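Long-range contact in versicolorin reductase (Brucella melitensis, PDB 4NIM), which belongs to the short-chain dehydrogenases/reductases and probably carries out nicotinamide-dependent oxidation or reduction of a substrate not yet established: residues I189-G197 / S249-D260. Numbering follows the deposited sequence.
Sequences IRVNSLNIG and SGLMTGAIVNFD
R190 lays one face of its guanidinium over G250 O, which sits 3.0 Å above that plane, while NH1 reaches M252 O at the group's edge. R190 NH1 donates to M252 O at 2.9 Å, lying in the carbonyl plane on a lone pair. A bend at chi3 (-55°) turns the arginine back over the type II' turn S249-M252. M252 O also accepts from N192 ND2 in a nearly straight bond (177°), this time from above the carbonyl plane. The same amide's OD1 takes A255 N at 2.9 Å, so N192 is held at both ends and its rotation is fixed. T253 replaces a main-chain acceptor with its hydroxyl: OG1 receives V191 N at 3.1 Å, and a water links it to I189 O. Beyond G254, regular parallel pairing begins, supported by S193 N to A255 O (2.8 Å), V257 N to S193 O and N195 N to V257 O. Strand 256-259 thereby forms the edge of the seven-stranded Rossmann-type sheet, in the order 3-2-1-4-5-6-7 characteristic of this family. On one face L194 CD1 touches V257 CG1 and lies 3.8 Å from F259 CB, with helix 234-245 also packing on L194. On the other, N195 OD1 accepts from S193 OG and lies 3.5 Å from I256 CG2, while N195 ND2 donates to D174 and S153.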
ATOM      1  N   ILE A 189      -9.585  14.356   3.029  1.00 23.04           N
ATOM      2  CA  ILE A 189      -9.070  13.012   3.015  1.00 21.36           C
ATOM      3  C   ILE A 189      -7.943  12.997   1.998  1.00 20.37           C
ATOM      4  O   ILE A 189      -8.170  13.342   0.803  1.00 20.71           O
ATOM      5  CB  ILE A 189     -10.131  11.959   2.639  1.00 21.27           C
ATOM      6  CG1 ILE A 189     -11.251  11.947   3.658  1.00 22.35           C
ATOM      7  CG2 ILE A 189      -9.451  10.588   2.518  1.00 20.09           C
ATOM      8  CD1 ILE A 189     -12.542  11.259   3.204  1.00 23.29           C
ATOM      9  N   ARG A 190      -6.745  12.575   2.431  1.00 19.12           N
ATOM     10  CA  ARG A 190      -5.554  12.733   1.597  1.00 18.82           C
ATOM     11  C   ARG A 190      -5.168  11.369   1.083  1.00 17.86           C
ATOM     12  O   ARG A 190      -5.294  10.399   1.827  1.00 18.48           O
ATOM     13  CB  ARG A 190      -4.407  13.342   2.380  1.00 18.64           C
ATOM     14  CG  ARG A 190      -4.785  14.705   2.892  1.00 20.27           C
ATOM     15  CD  ARG A 190      -3.630  15.377   3.595  1.00 21.25           C
ATOM     16  NE  ARG A 190      -3.083  14.573   4.676  1.00 21.29           N
ATOM     17  CZ  ARG A 190      -1.889  13.967   4.671  1.00 21.61           C
ATOM     18  NH1 ARG A 190      -1.054  14.048   3.632  1.00 21.12           N
ATOM     19  NH2 ARG A 190      -1.481  13.338   5.775  1.00 22.42           N
ATOM     20  N   VAL A 191      -4.857  11.294  -0.202  1.00 17.74           N
ATOM     21  CA  VAL A 191      -4.467  10.036  -0.864  1.00 17.15           C
ATOM     22  C   VAL A 191      -3.204  10.260  -1.700  1.00 16.35           C
ATOM     23  O   VAL A 191      -3.220  11.004  -2.683  1.00 16.38           O
ATOM     24  CB  VAL A 191      -5.577   9.505  -1.774  1.00 18.19           C
ATOM     25  CG1 VAL A 191      -5.260   8.074  -2.219  1.00 18.25           C
ATOM     26  CG2 VAL A 191      -6.945   9.572  -1.066  1.00 19.13           C
ATOM     27  N   ASN A 192      -2.142   9.580  -1.335  1.00 15.70           N
ATOM     28  CA  ASN A 192      -0.851   9.766  -1.954  1.00 15.91           C
ATOM     29  C   ASN A 192      -0.242   8.433  -2.287  1.00 15.73           C
ATOM     30  O   ASN A 192      -0.619   7.381  -1.711  1.00 16.48           O
ATOM     31  CB  ASN A 192       0.075  10.537  -1.035  1.00 16.21           C
ATOM     32  CG  ASN A 192      -0.359  11.963  -0.844  1.00 16.62           C
ATOM     33  OD1 ASN A 192      -0.268  12.791  -1.747  1.00 17.36           O
ATOM     34  ND2 ASN A 192      -0.792  12.263   0.360  1.00 17.22           N
ATOM     35  N   SER A 193       0.688   8.470  -3.236  1.00 16.01           N
ATOM     36  CA  SER A 193       1.361   7.261  -3.664  1.00 15.94           C
ATOM     37  C   SER A 193       2.860   7.310  -3.457  1.00 15.73           C
ATOM     38  O   SER A 193       3.480   8.332  -3.675  1.00 16.35           O
ATOM     39  CB  SER A 193       1.083   7.045  -5.188  1.00 16.76           C
ATOM     40  OG  SER A 193       1.729   5.855  -5.599  1.00 17.88           O
ATOM     41  N   LEU A 194       3.419   6.180  -3.056  1.00 15.66           N
ATOM     42  CA  LEU A 194       4.846   6.037  -2.942  1.00 16.20           C
ATOM     43  C   LEU A 194       5.264   4.975  -3.941  1.00 16.40           C
ATOM     44  O   LEU A 194       4.823   3.821  -3.844  1.00 16.65           O
ATOM     45  CB  LEU A 194       5.256   5.653  -1.508  1.00 16.39           C
ATOM     46  CG  LEU A 194       6.770   5.678  -1.294  1.00 17.45           C
ATOM     47  CD1 LEU A 194       7.296   7.105  -1.287  1.00 17.93           C
ATOM     48  CD2 LEU A 194       7.114   4.973   0.026  1.00 18.57           C
ATOM     49  N   ASN A 195       6.086   5.364  -4.918  1.00 17.02           N
ATOM     50  CA  ASN A 195       6.352   4.488  -6.051  1.00 17.10           C
ATOM     51  C   ASN A 195       7.748   3.914  -5.886  1.00 17.55           C
ATOM     52  O   ASN A 195       8.744   4.572  -6.194  1.00 17.58           O
ATOM     53  CB  ASN A 195       6.199   5.186  -7.401  1.00 17.83           C
ATOM     54  CG  ASN A 195       4.754   5.500  -7.729  1.00 17.72           C
ATOM     55  OD1 ASN A 195       4.063   6.140  -6.930  1.00 17.13           O
ATOM     56  ND2 ASN A 195       4.311   5.100  -8.922  1.00 18.56           N
ATOM     57  N   ILE A 196       7.799   2.675  -5.442  1.00 17.90           N
ATOM     58  CA  ILE A 196       9.049   2.095  -4.966  1.00 18.96           C
ATOM     59  C   ILE A 196       9.745   1.225  -5.973  1.00 20.19           C
ATOM     60  O   ILE A 196       9.152   0.675  -6.930  1.00 20.08           O
ATOM     61  CB  ILE A 196       8.864   1.307  -3.632  1.00 19.52           C
ATOM     62  CG1 ILE A 196       7.916   0.111  -3.794  1.00 20.39           C
ATOM     63  CG2 ILE A 196       8.391   2.223  -2.531  1.00 18.96           C
ATOM     64  CD1 ILE A 196       7.952  -0.827  -2.600  1.00 21.39           C
ATOM     65  N   GLY A 197      11.062   1.179  -5.807  1.00 21.28           N
ATOM     66  CA  GLY A 197      11.918   0.221  -6.495  1.00 23.51           C
ATOM     67  C   GLY A 197      11.770  -1.177  -5.918  1.00 24.74           C
ATOM     68  O   GLY A 197      10.826  -1.463  -5.192  1.00 23.93           O
ATOM     69  N   SER A 249       3.123  15.719   6.558  1.00 21.89           N
ATOM     70  CA  SER A 249       2.958  16.029   5.117  1.00 21.23           C
ATOM     71  C   SER A 249       1.833  17.010   4.797  1.00 21.23           C
ATOM     72  O   SER A 249       1.551  17.311   3.590  1.00 21.27           O
ATOM     73  CB  SER A 249       2.802  14.750   4.327  1.00 20.78           C
ATOM     74  OG  SER A 249       1.722  13.986   4.817  1.00 20.92           O
ATOM     75  N   GLY A 250       1.228  17.530   5.855  1.00 21.75           N
ATOM     76  CA  GLY A 250       0.273  18.631   5.780  1.00 22.35           C
ATOM     77  C   GLY A 250      -0.900  18.278   4.888  1.00 21.94           C
ATOM     78  O   GLY A 250      -1.473  17.172   4.996  1.00 21.37           O
ATOM     79  N   LEU A 251      -1.195  19.173   3.951  1.00 21.44           N
ATOM     80  CA  LEU A 251      -2.335  18.985   3.039  1.00 21.35           C
ATOM     81  C   LEU A 251      -2.041  18.131   1.795  1.00 19.91           C
ATOM     82  O   LEU A 251      -2.927  17.908   0.963  1.00 19.06           O
ATOM     83  CB  LEU A 251      -2.933  20.340   2.663  1.00 22.49           C
ATOM     84  CG  LEU A 251      -2.081  21.386   1.913  1.00 23.39           C
ATOM     85  CD1 LEU A 251      -1.690  20.935   0.509  1.00 23.13           C
ATOM     86  CD2 LEU A 251      -2.827  22.715   1.848  1.00 24.76           C
ATOM     87  N   MET A 252      -0.790  17.690   1.638  1.00 18.88           N
ATOM     88  CA  MET A 252      -0.408  16.924   0.480  1.00 18.41           C
ATOM     89  C   MET A 252      -1.381  15.811   0.134  1.00 17.27           C
ATOM     90  O   MET A 252      -1.677  14.965   0.978  1.00 16.65           O
ATOM     91  CB  MET A 252       0.981  16.322   0.721  1.00 19.48           C
ATOM     92  CG  MET A 252       1.592  15.657  -0.434  1.00 19.71           C
ATOM     93  SD  MET A 252       3.182  14.859  -0.037  1.00 21.74           S
ATOM     94  CE  MET A 252       4.147  16.223   0.568  1.00 22.67           C
ATOM     95  N   THR A 253      -1.812  15.776  -1.153  1.00 16.30           N
ATOM     96  CA  THR A 253      -2.707  14.756  -1.634  1.00 15.70           C
ATOM     97  C   THR A 253      -2.616  14.662  -3.161  1.00 15.61           C
ATOM     98  O   THR A 253      -2.352  15.658  -3.845  1.00 15.71           O
ATOM     99  CB  THR A 253      -4.141  15.087  -1.206  1.00 15.93           C
ATOM    100  OG1 THR A 253      -5.042  14.034  -1.535  1.00 15.30           O
ATOM    101  CG2 THR A 253      -4.630  16.397  -1.813  1.00 16.19           C
ATOM    102  N   GLY A 254      -2.724  13.448  -3.668  1.00 15.16           N
ATOM    103  CA  GLY A 254      -2.619  13.241  -5.111  1.00 15.55           C
ATOM    104  C   GLY A 254      -1.178  13.162  -5.602  1.00 15.37           C
ATOM    105  O   GLY A 254      -0.928  13.100  -6.789  1.00 15.73           O
ATOM    106  N   ALA A 255      -0.239  13.085  -4.675  1.00 15.70           N
ATOM    107  CA  ALA A 255       1.171  13.066  -5.067  1.00 15.96           C
ATOM    108  C   ALA A 255       1.557  11.682  -5.472  1.00 16.17           C
ATOM    109  O   ALA A 255       1.042  10.708  -4.919  1.00 15.83           O
ATOM    110  CB  ALA A 255       2.039  13.573  -3.935  1.00 16.20           C
ATOM    111  N   ILE A 256       2.431  11.608  -6.477  1.00 16.54           N
ATOM    112  CA  ILE A 256       3.059  10.367  -6.944  1.00 16.78           C
ATOM    113  C   ILE A 256       4.532  10.554  -6.620  1.00 16.79           C
ATOM    114  O   ILE A 256       5.204  11.362  -7.244  1.00 16.74           O
ATOM    115  CB  ILE A 256       2.862  10.178  -8.485  1.00 17.56           C
ATOM    116  CG1 ILE A 256       1.382  10.082  -8.881  1.00 18.08           C
ATOM    117  CG2 ILE A 256       3.661   8.961  -8.981  1.00 18.19           C
ATOM    118  CD1 ILE A 256       0.558   9.079  -8.134  1.00 18.92           C
ATOM    119  N   VAL A 257       5.002   9.933  -5.530  1.00 17.09           N
ATOM    120  CA  VAL A 257       6.323  10.174  -5.000  1.00 16.65           C
ATOM    121  C   VAL A 257       7.230   8.983  -5.351  1.00 16.50           C
ATOM    122  O   VAL A 257       7.098   7.866  -4.798  1.00 16.02           O
ATOM    123  CB  VAL A 257       6.238  10.343  -3.478  1.00 16.66           C
ATOM    124  CG1 VAL A 257       7.589  10.666  -2.879  1.00 17.09           C
ATOM    125  CG2 VAL A 257       5.170  11.403  -3.124  1.00 16.95           C
ATOM    126  N   ASN A 258       8.155   9.216  -6.240  1.00 16.34           N
ATOM    127  CA  ASN A 258       9.098   8.170  -6.663  1.00 17.21           C
ATOM    128  C   ASN A 258      10.118   7.929  -5.581  1.00 17.60           C
ATOM    129  O   ASN A 258      10.732   8.863  -5.081  1.00 18.65           O
ATOM    130  CB  ASN A 258       9.797   8.558  -7.930  1.00 17.86           C
ATOM    131  CG  ASN A 258       8.852   8.693  -9.092  1.00 18.52           C
ATOM    132  OD1 ASN A 258       8.430   9.810  -9.460  1.00 21.63           O
ATOM    133  ND2 ASN A 258       8.413   7.594  -9.591  1.00 20.15           N
ATOM    134  N   PHE A 259      10.351   6.671  -5.278  1.00 17.59           N
ATOM    135  CA  PHE A 259      11.251   6.287  -4.212  1.00 18.17           C
ATOM    136  C   PHE A 259      12.143   5.176  -4.695  1.00 17.34           C
ATOM    137  O   PHE A 259      11.807   4.019  -4.561  1.00 17.50           O
ATOM    138  CB  PHE A 259      10.473   5.851  -2.989  1.00 19.35           C
ATOM    139  CG  PHE A 259      11.307   5.758  -1.742  1.00 20.37           C
ATOM    140  CD1 PHE A 259      12.018   4.598  -1.454  1.00 22.69           C
ATOM    141  CD2 PHE A 259      11.426   6.832  -0.887  1.00 22.30           C
ATOM    142  CE1 PHE A 259      12.819   4.493  -0.306  1.00 23.42           C
ATOM    143  CE2 PHE A 259      12.204   6.741   0.280  1.00 22.72           C
ATOM    144  CZ  PHE A 259      12.932   5.584   0.540  1.00 23.96           C
ATOM    145  N   ASP A 260      13.327   5.528  -5.170  1.00 17.25           N
ATOM    146  CA  ASP A 260      14.228   4.543  -5.805  1.00 17.27           C
ATOM    147  C   ASP A 260      15.511   5.247  -6.213  1.00 17.25           C
ATOM    148  O   ASP A 260      15.514   6.482  -6.365  1.00 16.71           O
ATOM    149  CB  ASP A 260      13.582   3.927  -7.108  1.00 17.61           C
ATOM    150  CG  ASP A 260      14.336   2.697  -7.617  1.00 18.65           C
ATOM    151  OD1 ASP A 260      14.851   1.929  -6.789  1.00 19.71           O
ATOM    152  OD2 ASP A 260      14.440   2.498  -8.851  1.00 19.30           O
TER
HETATM  153  O   HOH W   1      -7.662  14.761  -1.314  1.00 17.45           O